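PDB 1X3L: hypothetical protein PH0495 from Pyrococcus horikoshii, which catalyses the ATP-dependent phosphorylation of D-glycerate to 2-phosphoglycerate, with magnesium as cofactor, and can also take the phosphate from other nucleotides or from pyrophosphate. Local coordinates for residues A[101-106]-A[144-149]. Numbering follows the deposited sequence.
Sequences PDEKSI and ISLEDL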
loop_
_atom_site.group_PDB
_atom_site.type_symbol
_atom_site.label_atom_id
_atom_site.label_comp_id
_atom_site.label_asym_id
_atom_site.label_seq_id
_atom_site.Cartn_x
_atom_site.Cartn_y
_atom_site.Cartn_z
ATOM N N PRO A 101 16.796 8.939 -3.332
ATOM C CA PRO A 101 17.114 9.701 -2.122
ATOM C C PRO A 101 18.086 10.851 -2.366
ATOM O O PRO A 101 18.954 10.770 -3.239
ATOM C CB PRO A 101 17.701 8.639 -1.201
ATOM C CG PRO A 101 18.414 7.735 -2.165
ATOM C CD PRO A 101 17.402 7.594 -3.281
ATOM N N ASP A 102 17.919 11.928 -1.606
ATOM C CA ASP A 102 18.814 13.074 -1.708
ATOM C C ASP A 102 19.222 13.498 -0.302
ATOM O O ASP A 102 18.904 12.810 0.676
ATOM C CB ASP A 102 18.162 14.245 -2.462
ATOM C CG ASP A 102 16.917 14.775 -1.782
ATOM O OD1 ASP A 102 16.862 14.800 -0.535
ATOM O OD2 ASP A 102 15.994 15.197 -2.508
ATOM N N GLU A 103 19.921 14.622 -0.192
ATOM C CA GLU A 103 20.382 15.088 1.112
ATOM C C GLU A 103 19.268 15.347 2.119
ATOM O O GLU A 103 19.490 15.253 3.324
ATOM C CB GLU A 103 21.251 16.338 0.955
ATOM C CG GLU A 103 22.577 16.066 0.260
ATOM C CD GLU A 103 23.320 14.880 0.864
ATOM O OE1 GLU A 103 23.508 14.851 2.102
ATOM O OE2 GLU A 103 23.722 13.976 0.097
ATOM N N LYS A 104 18.073 15.670 1.637
ATOM C CA LYS A 104 16.958 15.914 2.544
ATOM C C LYS A 104 16.510 14.605 3.197
ATOM O O LYS A 104 16.035 14.602 4.330
ATOM C CB LYS A 104 15.795 16.565 1.793
ATOM C CG LYS A 104 16.100 17.983 1.311
ATOM C CD LYS A 104 16.340 18.922 2.483
ATOM C CE LYS A 104 16.843 20.290 2.022
ATOM N NZ LYS A 104 15.880 20.997 1.122
ATOM N N SER A 105 16.673 13.495 2.479
ATOM C CA SER A 105 16.307 12.181 3.002
ATOM C C SER A 105 17.176 11.909 4.216
ATOM O O SER A 105 16.704 11.418 5.240
ATOM C CB SER A 105 16.564 11.093 1.956
ATOM O OG SER A 105 15.842 11.347 0.768
ATOM N N ILE A 106 18.459 12.227 4.081
ATOM C CA ILE A 106 19.416 12.033 5.154
ATOM C C ILE A 106 19.075 12.965 6.300
ATOM O O ILE A 106 19.082 12.559 7.462
ATOM C CB ILE A 106 20.855 12.304 4.667
ATOM C CG1 ILE A 106 21.305 11.161 3.755
ATOM C CG2 ILE A 106 21.793 12.480 5.855
ATOM C CD1 ILE A 106 22.748 11.256 3.310
ATOM N N ILE A 144 29.850 5.454 4.328
ATOM C CA ILE A 144 29.099 5.329 3.087
ATOM C C ILE A 144 28.324 6.600 2.765
ATOM O O ILE A 144 27.526 7.078 3.572
ATOM C CB ILE A 144 28.126 4.134 3.152
ATOM C CG1 ILE A 144 28.908 2.850 3.444
ATOM C CG2 ILE A 144 27.374 3.998 1.829
ATOM C CD1 ILE A 144 28.036 1.627 3.673
ATOM N N SER A 145 28.565 7.146 1.581
ATOM C CA SER A 145 27.889 8.362 1.153
ATOM C C SER A 145 26.622 8.027 0.377
ATOM O O SER A 145 26.460 6.913 -0.129
ATOM C CB SER A 145 28.811 9.195 0.263
ATOM O OG SER A 145 29.027 8.547 -0.978
ATOM N N LEU A 146 25.725 8.999 0.281
ATOM C CA LEU A 146 24.489 8.801 -0.452
ATOM C C LEU A 146 24.831 8.395 -1.877
ATOM O O LEU A 146 24.111 7.621 -2.507
ATOM C CB LEU A 146 23.668 10.092 -0.457
ATOM C CG LEU A 146 22.396 10.100 -1.308
ATOM C CD1 LEU A 146 21.537 8.884 -0.998
ATOM C CD2 LEU A 146 21.635 11.379 -1.036
ATOM N N GLU A 147 25.947 8.913 -2.380
ATOM C CA GLU A 147 26.368 8.593 -3.734
ATOM C C GLU A 147 26.877 7.157 -3.816
ATOM O O GLU A 147 26.743 6.506 -4.854
ATOM C CB GLU A 147 27.448 9.569 -4.201
ATOM C CG GLU A 147 27.639 9.583 -5.709
ATOM C CD GLU A 147 26.328 9.792 -6.459
ATOM O OE1 GLU A 147 25.611 10.771 -6.153
ATOM O OE2 GLU A 147 26.018 8.978 -7.357
ATOM N N ASP A 148 27.462 6.663 -2.727
ATOM C CA ASP A 148 27.950 5.287 -2.707
ATOM C C ASP A 148 26.735 4.372 -2.761
ATOM O O ASP A 148 26.754 3.329 -3.412
ATOM C CB ASP A 148 28.747 4.988 -1.432
ATOM C CG ASP A 148 30.101 5.669 -1.413
ATOM O OD1 ASP A 148 30.788 5.667 -2.457
ATOM O OD2 ASP A 148 30.485 6.192 -0.343
ATOM N N LEU A 149 25.678 4.775 -2.062
ATOM C CA LEU A 149 24.442 4.005 -2.030
ATOM C C LEU A 149 23.859 3.906 -3.434
ATOM O O LEU A 149 23.515 2.818 -3.896
ATOM C CB LEU A 149 23.431 4.668 -1.090
ATOM C CG LEU A 149 21.997 4.128 -1.116
ATOM C CD1 LEU A 149 21.983 2.625 -0.864
ATOM C CD2 LEU A 149 21.176 4.857 -0.065
#
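P101 rests the CB-CG side of its ring on L146: CG lies 3.5 Å from L146 CD1, and its carbonyl O faces the other methyl, CD2. The leucine reaches across because its CG stands anti to the backbone N (chi1 174°), which carries the two methyls forward as a fork, CD1 onto the proline ring and CD2 onto the backbone of D102. There CD2 sits 3.3 Å from D102 C, a close fit against the peptide that leads into helix 103-118.

The side chain of D102 turns the other way and caps that helix. Its OD1 accepts from K104 N (2.6 Å) and S105 N (3.3 Å), which arrive from opposite faces of the carboxylate, while OD2 is bound by the hydroxyl of Y82. E103 bends back at chi2 (-49°), bringing OE2 to 3.5 Å from L146 CD2, a van der Waals contact between a carboxylate oxygen and a methyl at the exposed margin. S105 completes the capping box, its OG receiving D102 N at 3.2 Å, and the same hydroxyl is hydrogen-bonded to the carbonyl of A135. I106 closes the row with CD1 4.0 Å from L146 CB, and its side chain also rests on L139. An alanine in place of L146 would probably open a gap beside the P101 ring and the D102 backbone and leave E103 OE2 without its methyl neighbour, sparing only the CB contact with I106.

On the far side, S145 and D148 form a second capping box, with D148 N bound to S145 OG at 3.0 Å. The contact thus joins two helix N-termini, each started by a capping box, through one leucine: the first turn of helix 146-158 meets the loop and first turn of helix 103-118, the connection from strand 92-96 to strand 124-129 in the parallel sheet of a Rossmann-like alpha/beta domain.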